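Local coordinates for HEPN domain-containing protein (Thermotoga maritima, PDB 1O3U), which is of unknown function but consists of an all-helical HEPN domain, a fold whose relatives are often associated with nucleotide or RNA-related activities, at residues N107-S110 with R111-E115; A23-D26 with L27-G30; L117-Y120 with A121-I124; E78-M81 with D82-L85; A84-L87 with D88-C91. All blocks are in the same frame, centred on the assembly; numbering follows the deposited sequence.

Contact 1 (N107-S110 with R111-E115); sequences NRYS and RIEAE
Tyr109 and Glu113 sit one turn apart on helix 104-132 and meet on its outer side. Glu113 comes up to the edge of the phenol ring, with OE2 3.6 Å from Tyr109 CE2 and the carboxylate plane almost perpendicular to the ring (85°). With Glu113 CG opposite the backbone N (chi1 -179°), the extended chain stands out from the helix, and its final turn at chi3 sets OE2 beside the ring. One water bridges Tyr109 OH and Glu113 OE2 at 2.7 Å from each, and another donates to both Glu113 OE1 and Ser110 O. A lysine in place of Glu113 would probably lose this bridge to the tyrosine hydroxyl, because the acceptors the waters donate to would be gone. Such a hydrated patch suits polar residues. The inner side is tighter. Ser110 hands its OG to Arg106 O, and the small CB of Ala114 lies 3.4 Å from Ser110 O, whose carbonyl takes the amide N of Ala114 at 2.9 Å. Nearby, Arg111 NE is held in a salt bridge by Glu115 OE2 at 2.8 Å. Ser110, Arg111 and Ala114 all pack on Tyr32 of helix 32-54, while Arg111, Ala114 and Glu115 reach Leu27 of helix 11-28.

Contact 2 (A23-D26 with L27-G30); sequences AKHD and LEHG
His25 carries its ring outward from the helix, CG opposite the backbone N (chi1 -172°), and His29 turns its ring back over it, CG opposite the carbonyl carbon (chi1 -67°). The imidazoles meet at a slant, planes 50° apart, with His29 CD2 3.6 Å above the centre of the His25 ring. His25 O lies in the plane of the His29 ring, at its edge, 3.0 Å from His29 CD2. A water joins the far ends, 2.8 Å from His25 NE2 and 3.2 Å from His29 NE2. An alanine at His25 would probably cost His29 CD2 the ring face beneath it, the water one of its two holders, and Phe31 of the second subunit a ring partner. Helix 11-28 ends here in a Schellman motif: Gly30, with positive phi, is the C-prime residue, its N bonding to Leu27 O at 3.1 Å, and the next amide reaches back to Asp26 O. Glycine suits a conformation that a side chain would disfavour. Phe31 of the second subunit meets the His25 ring edge-to-face, and His22 of that subunit bonds to Asp26 OD2, placing this helix end in the dimer contact. Leu27 faces inward instead, against Tyr32 and the long helix 104-132.

Contact 3 (L117-Y120 with A121-I124); sequences LVNY and AEKI
Asn119 and Glu122 share a water that donates to both, lying 2.5 Å from Asn119 OD1 and 2.6 Å from Glu122 OE1, so two acceptors that would otherwise face each other are linked through its hydrogens. The other oxygen of Glu122, OE2, forms a salt bridge with Lys24 of helix 11-28; the carboxylate is thus gripped from two sources. Behind it, Glu122 N points almost straight at Val118 O, 2.9 Å away with an N-H...O angle of 175°. Lys123 N bonds equally closely to Asn119 O, at 2.9 Å. Lys123 leaves the helix on a different side, its CG roughly opposite the backbone N (chi1 -152°), and the extended chain carries NZ to a salt bridge with Glu79 of helix 78-88. These bonds belong to the middle of helix 104-132, the long helix of the all-helical HEPN domain, and this segment is hemmed in by three others. Residue types follow the faces: Asn119 lies on the water side, whereas Ala121 is small where Ser39 of helix 32-54 and Leu20 of helix 11-28 come close. Its CB sits 3.6 Å from both Leu117 O and Val118 O. Ile124 folds CG1 back to 3.5 Å from Tyr120 O, while its branched side chain packs on Val47 and Leu87. Tyr120 packs on Glu86 and Leu87, and its hydroxyl hydrogen-bonds to Arg116.

Contact 4 (E78-M81 with D82-L85); sequences EELM and DHAL
Asp82 N meets Glu78 O at 2.9 Å in the plane of that carbonyl, and His83 N, Ala84 N and Leu85 N repeat the i to i+4 step to Glu79 O, Leu80 O and Met81 O. This is the opening of helix 78-88, one of the shorter helices of the HEPN domain. Glu78 and Asp82 follow each other on one exposed face, their OE2 and OD1 4.2 Å apart. Two like charges so close would disfavour each other, though acids near the start of a helix are probably eased by the helix dipole. Glu79 takes a first torsion uncommon in helices, with CG beside both the backbone N and the carbonyl carbon (chi1 82°), probably tolerated here because no earlier turn crowds it. Lys123 of helix 104-132, the partner of Glu79, probably also hydrogen-bonds to His83 NE2, and the His83 ring stacks on Tyr120 of that helix. Inward, Leu80 packs on Lys123 and Phe127, its CD2 4.0 Å from His83 CD2. Ala84 is small where Val63 and Leu67 of helix 63-70 press in. Met81, bent at its second and third torsions, crosses Leu85 with CG 4.0 Å from Leu85 CD1, an apolar pair flanking helix 63-70. The His83 ring, with CG opposite its carbonyl carbon (chi1 -61°), lies flat over the backbone: Glu79 O sits 3.0 Å from the ring plane, below its centre, so that His83 ND1, although 3.1 Å from that oxygen, does not aim an N-H at it.

Contact 5 (A84-L87 with D88-C91); sequences ALEL and DKAC
Glu86 and Lys89 meet where the last turn of helix 78-88 gives way to the loop that leads toward helix 104-132: a local contact at the C-terminal end of a helix. The backbone bonds record the change. Asp88 N still reaches Ala84 O at 2.9 Å, but bent (N-H...O 135°), and makes a second, weak bond to Leu85 O at 3.3 Å. One residue on, Lys89 N makes a weak bond, 3.4 Å, to Glu86 O, an i to i+3 step, and its psi of 158° turns the chain into an extended run. Glu86 is folded at chi2 (-80°) and lies alongside Lys89, both pointing the same way; Glu86 OE2 is 3.6 Å from Lys89 CE and 4.1 Å from Lys89 NZ, near enough for attraction yet beyond a salt bridge. The lysine methylenes run over the carbonyls at the end of the helix, with CG 3.7 Å from Leu85 O and CD 3.8 Å from Glu86 O. A long flexible lysine suits this exposed place, where its positive end is probably favoured by the negative end of the helix dipole. Glu86 OE1 has a firmer mate in Arg116 of helix 104-132. Leu87 suits its place because it faces inward, packing on Tyr120 and Ile124 of helix 104-132 and on Ser39 and Ala43 of helix 32-54, while Leu87 O accepts a bond from Gln40. Beyond the turn, Cys91 is joined by a disulfide to Cys36, tying the loop to helix 32-54, as Asp88 and Leu85 lean on Pro64 of helix 63-70.

In the fold
Along the chain the order is contact 2 on helix 11-28, contacts 4 and 5 on helix 78-88, then contacts 1 and 3 on helix 104-132. Contacts 4 and 5 share Ala84 and Leu85, and contacts 1 and 3 nearly follow one another along one helix, their centres about 14 Å apart. Contact 3 lies nearest the chain's centre and touches contacts 2, 4 and 5; contact 1 also touches contact 2, so helix 104-132 meets helix 11-28 through both and links it to helix 78-88. Contacts 2 and 4, centres about 23 Å apart, lie on opposite sides of the chain's centre. All five belong to a single HEPN domain, and contact 2 also faces the second subunit.

Contact 1 (N107-S110 with R111-E115)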
loop_
_atom_site.group_PDB
_atom_site.type_symbol
_atom_site.label_atom_id
_atom_site.label_comp_id
_atom_site.label_asym_id
_atom_site.label_seq_id
_atom_site.Cartn_x
_atom_site.Cartn_y
_atom_site.Cartn_z
ATOM N N ASN A 107 6.074 -13.159 -21.588
ATOM C CA ASN A 107 5.345 -13.597 -20.412
ATOM C C ASN A 107 6.211 -14.385 -19.458
ATOM O O ASN A 107 6.050 -14.261 -18.248
ATOM C CB ASN A 107 4.136 -14.441 -20.786
ATOM C CG ASN A 107 3.144 -13.691 -21.685
ATOM O OD1 ASN A 107 3.109 -12.446 -21.708
ATOM N ND2 ASN A 107 2.341 -14.452 -22.440
ATOM N N ARG A 108 7.116 -15.198 -19.998
ATOM C CA ARG A 108 8.042 -15.933 -19.169
ATOM C C ARG A 108 8.962 -14.992 -18.433
ATOM O O ARG A 108 9.133 -15.139 -17.224
ATOM C CB ARG A 108 8.787 -17.008 -19.971
ATOM C CG ARG A 108 7.911 -18.263 -20.127
ATOM C CD ARG A 108 8.498 -19.403 -20.962
ATOM N NE ARG A 108 9.806 -19.879 -20.498
ATOM C CZ ARG A 108 10.336 -21.053 -20.850
ATOM N NH1 ARG A 108 9.664 -21.901 -21.620
ATOM N NH2 ARG A 108 11.534 -21.396 -20.415
ATOM N N TYR A 109 9.509 -14.003 -19.125
ATOM C CA TYR A 109 10.398 -13.016 -18.525
ATOM C C TYR A 109 9.638 -12.283 -17.421
ATOM O O TYR A 109 10.155 -12.120 -16.326
ATOM C CB TYR A 109 10.899 -12.005 -19.575
ATOM C CG TYR A 109 11.786 -10.878 -19.025
ATOM C CD1 TYR A 109 13.123 -10.753 -19.413
ATOM C CD2 TYR A 109 11.280 -9.927 -18.135
ATOM C CE1 TYR A 109 13.938 -9.707 -18.917
ATOM C CE2 TYR A 109 12.079 -8.890 -17.637
ATOM C CZ TYR A 109 13.396 -8.780 -18.030
ATOM O OH TYR A 109 14.168 -7.753 -17.522
ATOM N N SER A 110 8.402 -11.874 -17.698
ATOM C CA SER A 110 7.620 -11.089 -16.716
ATOM C C SER A 110 7.228 -11.891 -15.487
ATOM O O SER A 110 7.239 -11.392 -14.371
ATOM C CB SER A 110 6.359 -10.516 -17.358
ATOM O OG SER A 110 6.716 -9.676 -18.405
ATOM N N ARG A 111 6.829 -13.132 -15.710
ATOM C CA ARG A 111 6.460 -14.039 -14.635
ATOM C C ARG A 111 7.647 -14.284 -13.701
ATOM O O ARG A 111 7.502 -14.236 -12.501
ATOM C CB ARG A 111 5.942 -15.349 -15.242
ATOM C CG ARG A 111 5.706 -16.492 -14.260
ATOM C CD ARG A 111 4.732 -16.183 -13.218
ATOM N NE ARG A 111 4.709 -17.185 -12.157
ATOM C CZ ARG A 111 3.622 -17.524 -11.471
ATOM N NH1 ARG A 111 2.443 -16.999 -11.763
ATOM N NH2 ARG A 111 3.715 -18.452 -10.534
ATOM N N ILE A 112 8.823 -14.566 -14.258
ATOM C CA ILE A 112 10.019 -14.795 -13.458
ATOM C C ILE A 112 10.416 -13.541 -12.672
ATOM O O ILE A 112 10.738 -13.600 -11.475
ATOM C CB ILE A 112 11.195 -15.262 -14.378
ATOM C CG1 ILE A 112 10.860 -16.637 -14.960
ATOM C CG2 ILE A 112 12.469 -15.306 -13.576
ATOM C CD1 ILE A 112 11.728 -17.099 -16.078
ATOM N N GLU A 113 10.361 -12.408 -13.344
ATOM C CA GLU A 113 10.714 -11.134 -12.751
ATOM C C GLU A 113 9.788 -10.822 -11.562
ATOM O O GLU A 113 10.271 -10.416 -10.482
ATOM C CB GLU A 113 10.681 -10.044 -13.817
ATOM C CG GLU A 113 11.069 -8.665 -13.317
ATOM C CD GLU A 113 10.859 -7.596 -14.380
ATOM O OE1 GLU A 113 9.722 -7.484 -14.901
ATOM O OE2 GLU A 113 11.826 -6.885 -14.704
ATOM N N ALA A 114 8.478 -11.038 -11.752
ATOM C CA ALA A 114 7.483 -10.798 -10.699
ATOM C C ALA A 114 7.691 -11.778 -9.538
ATOM O O ALA A 114 7.627 -11.357 -8.384
ATOM C CB ALA A 114 6.092 -10.893 -11.232
ATOM N N GLU A 115 7.942 -13.055 -9.823
ATOM C CA GLU A 115 8.235 -14.031 -8.754
ATOM C C GLU A 115 9.441 -13.617 -7.934
ATOM O O GLU A 115 9.419 -13.723 -6.726
ATOM C CB GLU A 115 8.510 -15.432 -9.278
ATOM C CG GLU A 115 7.322 -16.334 -9.352
ATOM C CD GLU A 115 7.673 -17.705 -9.903
ATOM O OE1 GLU A 115 8.560 -18.390 -9.323
ATOM O OE2 GLU A 115 7.057 -18.088 -10.917
HETATM O O HOH W 1 12.641 -5.582 -16.882
HETATM O O HOH W 2 7.208 -8.595 -14.485
HETATM O O HOH W 3 8.735 -7.054 -17.522
#

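Contact 2 (A23-D26 with L27-G30)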
loop_
_atom_site.group_PDB
_atom_site.type_symbol
_atom_site.label_atom_id
_atom_site.label_comp_id
_atom_site.label_asym_id
_atom_site.label_seq_id
_atom_site.Cartn_x
_atom_site.Cartn_y
_atom_site.Cartn_z
ATOM N N ALA A 23 0.363 -9.157 -3.382
ATOM C CA ALA A 23 1.306 -9.410 -4.458
ATOM C C ALA A 23 1.199 -10.855 -4.999
ATOM O O ALA A 23 1.253 -11.079 -6.211
ATOM C CB ALA A 23 2.675 -9.155 -3.997
ATOM N N LYS A 24 1.118 -11.809 -4.076
ATOM C CA LYS A 24 1.035 -13.200 -4.416
ATOM C C LYS A 24 -0.285 -13.531 -5.168
ATOM O O LYS A 24 -0.292 -14.354 -6.081
ATOM C CB LYS A 24 1.184 -14.029 -3.154
ATOM C CG LYS A 24 2.625 -14.074 -2.636
ATOM C CD LYS A 24 2.738 -14.996 -1.481
ATOM C CE LYS A 24 4.133 -14.924 -0.926
ATOM N NZ LYS A 24 4.323 -15.875 0.149
ATOM N N HIS A 25 -1.357 -12.866 -4.787
ATOM C CA HIS A 25 -2.646 -12.999 -5.461
ATOM C C HIS A 25 -2.570 -12.459 -6.868
ATOM O O HIS A 25 -3.027 -13.112 -7.821
ATOM C CB HIS A 25 -3.710 -12.249 -4.679
ATOM C CG HIS A 25 -5.099 -12.482 -5.189
ATOM N ND1 HIS A 25 -5.754 -11.570 -5.982
ATOM C CD2 HIS A 25 -5.947 -13.525 -5.025
ATOM C CE1 HIS A 25 -6.957 -12.035 -6.276
ATOM N NE2 HIS A 25 -7.096 -13.226 -5.717
ATOM N N ASP A 26 -1.994 -11.264 -7.012
ATOM C CA ASP A 26 -1.797 -10.670 -8.343
ATOM C C ASP A 26 -0.890 -11.566 -9.201
ATOM O O ASP A 26 -1.179 -11.788 -10.387
ATOM C CB ASP A 26 -1.189 -9.274 -8.266
ATOM C CG ASP A 26 -2.217 -8.194 -7.876
ATOM O OD1 ASP A 26 -3.411 -8.285 -8.259
ATOM O OD2 ASP A 26 -1.890 -7.243 -7.195
ATOM N N LEU A 27 0.184 -12.106 -8.609
ATOM C CA LEU A 27 1.054 -13.005 -9.328
ATOM C C LEU A 27 0.297 -14.217 -9.886
ATOM O O LEU A 27 0.492 -14.592 -11.050
ATOM C CB LEU A 27 2.189 -13.469 -8.445
ATOM C CG LEU A 27 3.228 -14.404 -9.048
ATOM C CD1 LEU A 27 3.880 -13.780 -10.288
ATOM C CD2 LEU A 27 4.248 -14.698 -7.976
ATOM N N GLU A 28 -0.555 -14.811 -9.050
ATOM C CA GLU A 28 -1.269 -16.061 -9.378
ATOM C C GLU A 28 -2.161 -15.821 -10.587
ATOM O O GLU A 28 -2.342 -16.714 -11.432
ATOM C CB GLU A 28 -2.070 -16.547 -8.156
ATOM C CG GLU A 28 -3.189 -17.572 -8.415
ATOM C CD GLU A 28 -4.095 -17.828 -7.213
ATOM O OE1 GLU A 28 -3.854 -17.270 -6.100
ATOM O OE2 GLU A 28 -5.085 -18.595 -7.377
ATOM N N HIS A 29 -2.670 -14.597 -10.704
ATOM C CA HIS A 29 -3.603 -14.241 -11.758
ATOM C C HIS A 29 -2.951 -13.576 -12.978
ATOM O O HIS A 29 -3.657 -13.166 -13.906
ATOM C CB HIS A 29 -4.731 -13.399 -11.181
ATOM C CG HIS A 29 -5.609 -14.157 -10.239
ATOM N ND1 HIS A 29 -6.674 -14.923 -10.671
ATOM C CD2 HIS A 29 -5.574 -14.284 -8.894
ATOM C CE1 HIS A 29 -7.255 -15.483 -9.628
ATOM N NE2 HIS A 29 -6.611 -15.106 -8.538
ATOM N N GLY A 30 -1.613 -13.526 -12.990
ATOM C CA GLY A 30 -0.855 -13.061 -14.134
ATOM C C GLY A 30 -0.709 -11.558 -14.191
ATOM O O GLY A 30 -0.322 -11.023 -15.226
HETATM O O HOH W 4 -8.803 -15.432 -6.242
#

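Contact 3 (L117-Y120 with A121-I124)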
loop_
_atom_site.group_PDB
_atom_site.type_symbol
_atom_site.label_atom_id
_atom_site.label_comp_id
_atom_site.label_asym_id
_atom_site.label_seq_id
_atom_site.Cartn_x
_atom_site.Cartn_y
_atom_site.Cartn_z
ATOM N N LEU A 117 10.668 -10.563 -7.496
ATOM C CA LEU A 117 10.377 -9.389 -6.677
ATOM C C LEU A 117 9.506 -9.756 -5.465
ATOM O O LEU A 117 9.655 -9.199 -4.376
ATOM C CB LEU A 117 9.742 -8.281 -7.515
ATOM C CG LEU A 117 10.629 -7.777 -8.655
ATOM C CD1 LEU A 117 9.910 -6.724 -9.451
ATOM C CD2 LEU A 117 11.919 -7.252 -8.092
ATOM N N VAL A 118 8.571 -10.671 -5.653
ATOM C CA VAL A 118 7.736 -11.125 -4.547
ATOM C C VAL A 118 8.637 -11.835 -3.519
ATOM O O VAL A 118 8.531 -11.612 -2.283
ATOM C CB VAL A 118 6.591 -12.031 -5.058
ATOM C CG1 VAL A 118 5.979 -12.837 -3.935
ATOM C CG2 VAL A 118 5.502 -11.208 -5.840
ATOM N N ASN A 119 9.519 -12.712 -4.009
ATOM C CA ASN A 119 10.442 -13.372 -3.113
ATOM C C ASN A 119 11.327 -12.391 -2.356
ATOM O O ASN A 119 11.598 -12.578 -1.183
ATOM C CB ASN A 119 11.312 -14.390 -3.835
ATOM C CG ASN A 119 10.516 -15.559 -4.358
ATOM O OD1 ASN A 119 9.361 -15.799 -3.944
ATOM N ND2 ASN A 119 11.133 -16.315 -5.305
ATOM N N TYR A 120 11.797 -11.368 -3.046
ATOM C CA TYR A 120 12.646 -10.353 -2.416
ATOM C C TYR A 120 11.889 -9.669 -1.296
ATOM O O TYR A 120 12.466 -9.438 -0.250
ATOM C CB TYR A 120 13.109 -9.293 -3.395
ATOM C CG TYR A 120 14.074 -9.757 -4.459
ATOM C CD1 TYR A 120 14.660 -11.006 -4.402
ATOM C CD2 TYR A 120 14.465 -8.889 -5.490
ATOM C CE1 TYR A 120 15.546 -11.424 -5.381
ATOM C CE2 TYR A 120 15.347 -9.282 -6.435
ATOM C CZ TYR A 120 15.891 -10.554 -6.387
ATOM O OH TYR A 120 16.785 -10.951 -7.350
ATOM N N ALA A 121 10.624 -9.327 -1.525
ATOM C CA ALA A 121 9.844 -8.637 -0.511
ATOM C C ALA A 121 9.642 -9.561 0.708
ATOM O O ALA A 121 9.806 -9.158 1.854
ATOM C CB ALA A 121 8.515 -8.217 -1.064
ATOM N N GLU A 122 9.298 -10.805 0.434
ATOM C CA GLU A 122 9.218 -11.800 1.461
ATOM C C GLU A 122 10.505 -11.978 2.292
ATOM O O GLU A 122 10.443 -12.075 3.520
ATOM C CB GLU A 122 8.781 -13.123 0.859
ATOM C CG GLU A 122 8.475 -14.201 1.896
ATOM C CD GLU A 122 7.522 -15.244 1.319
ATOM O OE1 GLU A 122 7.691 -15.622 0.133
ATOM O OE2 GLU A 122 6.582 -15.655 2.007
ATOM N N LYS A 123 11.652 -12.013 1.616
ATOM C CA LYS A 123 12.932 -12.055 2.260
ATOM C C LYS A 123 13.153 -10.881 3.197
ATOM O O LYS A 123 13.585 -11.047 4.340
ATOM C CB LYS A 123 14.000 -12.123 1.171
ATOM C CG LYS A 123 15.223 -12.760 1.510
ATOM C CD LYS A 123 15.876 -13.252 0.187
ATOM C CE LYS A 123 17.116 -13.972 0.419
ATOM N NZ LYS A 123 18.019 -13.853 -0.746
ATOM N N ILE A 124 12.829 -9.678 2.717
ATOM C CA ILE A 124 12.956 -8.494 3.531
ATOM C C ILE A 124 12.019 -8.538 4.739
ATOM O O ILE A 124 12.440 -8.200 5.893
ATOM C CB ILE A 124 12.766 -7.230 2.659
ATOM C CG1 ILE A 124 13.981 -7.049 1.735
ATOM C CG2 ILE A 124 12.589 -5.983 3.530
ATOM C CD1 ILE A 124 13.811 -5.980 0.628
HETATM O O HOH W 5 7.358 -15.638 -2.421
#

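Contact 4 (E78-M81 with D82-L85)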
loop_
_atom_site.group_PDB
_atom_site.type_symbol
_atom_site.label_atom_id
_atom_site.label_comp_id
_atom_site.label_asym_id
_atom_site.label_seq_id
_atom_site.Cartn_x
_atom_site.Cartn_y
_atom_site.Cartn_z
ATOM N N GLU A 78 24.303 -7.465 2.316
ATOM C CA GLU A 78 24.453 -6.877 1.007
ATOM C C GLU A 78 23.376 -7.350 0.068
ATOM O O GLU A 78 22.853 -6.554 -0.708
ATOM C CB GLU A 78 25.838 -7.238 0.430
ATOM C CG GLU A 78 26.122 -6.601 -0.914
ATOM C CD GLU A 78 27.296 -7.253 -1.616
ATOM O OE1 GLU A 78 28.397 -6.658 -1.561
ATOM O OE2 GLU A 78 27.116 -8.358 -2.203
ATOM N N GLU A 79 23.052 -8.638 0.111
ATOM C CA GLU A 79 22.045 -9.183 -0.795
ATOM C C GLU A 79 20.668 -8.583 -0.582
ATOM O O GLU A 79 19.910 -8.485 -1.522
ATOM C CB GLU A 79 21.973 -10.698 -0.716
ATOM C CG GLU A 79 21.160 -11.291 0.415
ATOM C CD GLU A 79 21.411 -12.775 0.544
ATOM O OE1 GLU A 79 22.542 -13.101 0.969
ATOM O OE2 GLU A 79 20.517 -13.595 0.202
ATOM N N LEU A 80 20.338 -8.205 0.653
ATOM C CA LEU A 80 19.061 -7.499 0.910
ATOM C C LEU A 80 19.078 -6.093 0.328
ATOM O O LEU A 80 18.079 -5.626 -0.136
ATOM C CB LEU A 80 18.734 -7.456 2.394
ATOM C CG LEU A 80 18.350 -8.794 3.023
ATOM C CD1 LEU A 80 17.857 -8.609 4.493
ATOM C CD2 LEU A 80 17.322 -9.560 2.194
ATOM N N MET A 81 20.203 -5.387 0.417
ATOM C CA MET A 81 20.293 -4.070 -0.234
ATOM C C MET A 81 20.148 -4.236 -1.730
ATOM O O MET A 81 19.457 -3.440 -2.353
ATOM C CB MET A 81 21.615 -3.352 0.065
ATOM C CG MET A 81 21.694 -1.918 -0.517
ATOM S SD MET A 81 20.297 -0.737 -0.069
ATOM C CE MET A 81 20.371 -1.016 1.577
ATOM N N ASP A 82 20.807 -5.256 -2.298
ATOM C CA ASP A 82 20.668 -5.608 -3.717
ATOM C C ASP A 82 19.196 -5.834 -4.088
ATOM O O ASP A 82 18.714 -5.294 -5.070
ATOM C CB ASP A 82 21.464 -6.875 -4.078
ATOM C CG ASP A 82 22.952 -6.619 -4.280
ATOM O OD1 ASP A 82 23.708 -7.601 -4.564
ATOM O OD2 ASP A 82 23.451 -5.471 -4.189
ATOM N N HIS A 83 18.496 -6.634 -3.304
ATOM C CA HIS A 83 17.069 -6.876 -3.569
ATOM C C HIS A 83 16.256 -5.587 -3.500
ATOM O O HIS A 83 15.339 -5.368 -4.298
ATOM C CB HIS A 83 16.471 -7.863 -2.569
ATOM C CG HIS A 83 17.089 -9.226 -2.585
ATOM N ND1 HIS A 83 17.897 -9.677 -3.603
ATOM C CD2 HIS A 83 16.987 -10.252 -1.702
ATOM C CE1 HIS A 83 18.297 -10.908 -3.337
ATOM N NE2 HIS A 83 17.723 -11.298 -2.209
ATOM N N ALA A 84 16.592 -4.747 -2.521
ATOM C CA ALA A 84 15.882 -3.500 -2.308
ATOM C C ALA A 84 16.019 -2.626 -3.534
ATOM O O ALA A 84 15.081 -1.980 -3.942
ATOM C CB ALA A 84 16.409 -2.780 -1.111
ATOM N N LEU A 85 17.189 -2.630 -4.130
ATOM C CA LEU A 85 17.433 -1.774 -5.279
ATOM C C LEU A 85 16.633 -2.268 -6.467
ATOM O O LEU A 85 16.114 -1.455 -7.204
ATOM C CB LEU A 85 18.910 -1.695 -5.589
ATOM C CG LEU A 85 19.582 -0.859 -4.493
ATOM C CD1 LEU A 85 21.066 -1.218 -4.370
ATOM C CD2 LEU A 85 19.381 0.625 -4.766
#

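Contact 5 (A84-L87 with D88-C91)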
loop_
_atom_site.group_PDB
_atom_site.type_symbol
_atom_site.label_atom_id
_atom_site.label_comp_id
_atom_site.label_asym_id
_atom_site.label_seq_id
_atom_site.Cartn_x
_atom_site.Cartn_y
_atom_site.Cartn_z
ATOM N N ALA A 84 16.592 -4.747 -2.521
ATOM C CA ALA A 84 15.882 -3.500 -2.308
ATOM C C ALA A 84 16.019 -2.626 -3.534
ATOM O O ALA A 84 15.081 -1.980 -3.942
ATOM C CB ALA A 84 16.409 -2.780 -1.111
ATOM N N LEU A 85 17.189 -2.630 -4.130
ATOM C CA LEU A 85 17.433 -1.774 -5.279
ATOM C C LEU A 85 16.633 -2.268 -6.467
ATOM O O LEU A 85 16.114 -1.455 -7.204
ATOM C CB LEU A 85 18.910 -1.695 -5.589
ATOM C CG LEU A 85 19.582 -0.859 -4.493
ATOM C CD1 LEU A 85 21.066 -1.218 -4.370
ATOM C CD2 LEU A 85 19.381 0.625 -4.766
ATOM N N GLU A 86 16.478 -3.587 -6.599
ATOM C CA GLU A 86 15.642 -4.152 -7.643
ATOM C C GLU A 86 14.169 -3.800 -7.432
ATOM O O GLU A 86 13.439 -3.523 -8.386
ATOM C CB GLU A 86 15.791 -5.665 -7.709
ATOM C CG GLU A 86 17.170 -6.122 -8.101
ATOM C CD GLU A 86 17.401 -6.052 -9.588
ATOM O OE1 GLU A 86 16.621 -6.667 -10.343
ATOM O OE2 GLU A 86 18.370 -5.382 -9.994
ATOM N N LEU A 87 13.740 -3.797 -6.180
ATOM C CA LEU A 87 12.361 -3.489 -5.843
ATOM C C LEU A 87 12.053 -2.024 -6.062
ATOM O O LEU A 87 10.911 -1.661 -6.338
ATOM C CB LEU A 87 12.108 -3.799 -4.381
ATOM C CG LEU A 87 11.813 -5.239 -4.066
ATOM C CD1 LEU A 87 12.087 -5.477 -2.560
ATOM C CD2 LEU A 87 10.343 -5.524 -4.464
ATOM N N ASP A 88 13.073 -1.194 -5.939
ATOM C CA ASP A 88 12.917 0.239 -6.096
ATOM C C ASP A 88 12.608 0.657 -7.534
ATOM O O ASP A 88 12.063 1.742 -7.746
ATOM C CB ASP A 88 14.172 0.955 -5.624
ATOM C CG ASP A 88 13.961 2.444 -5.477
ATOM O OD1 ASP A 88 12.913 2.838 -4.928
ATOM O OD2 ASP A 88 14.783 3.281 -5.877
ATOM N N LYS A 89 12.964 -0.178 -8.502
ATOM C CA LYS A 89 12.763 0.146 -9.928
ATOM C C LYS A 89 11.293 0.160 -10.372
ATOM O O LYS A 89 10.443 -0.482 -9.763
ATOM C CB LYS A 89 13.548 -0.840 -10.796
ATOM C CG LYS A 89 15.068 -0.724 -10.669
ATOM C CD LYS A 89 15.744 -2.051 -11.000
ATOM C CE LYS A 89 17.252 -2.011 -10.781
ATOM N NZ LYS A 89 17.989 -1.865 -12.071
ATOM N N ALA A 90 11.009 0.863 -11.469
ATOM C CA ALA A 90 9.632 1.093 -11.923
ATOM C C ALA A 90 8.874 -0.203 -12.233
ATOM O O ALA A 90 9.435 -1.131 -12.850
ATOM C CB ALA A 90 9.639 2.000 -13.165
ATOM N N CYS A 91 7.615 -0.263 -11.787
ATOM C CA CYS A 91 6.692 -1.349 -12.135
ATOM C C CYS A 91 5.777 -0.925 -13.284
ATOM O O CYS A 91 5.728 -1.578 -14.324
ATOM C CB CYS A 91 5.812 -1.721 -10.944
ATOM S SG CYS A 91 6.722 -2.242 -9.471
#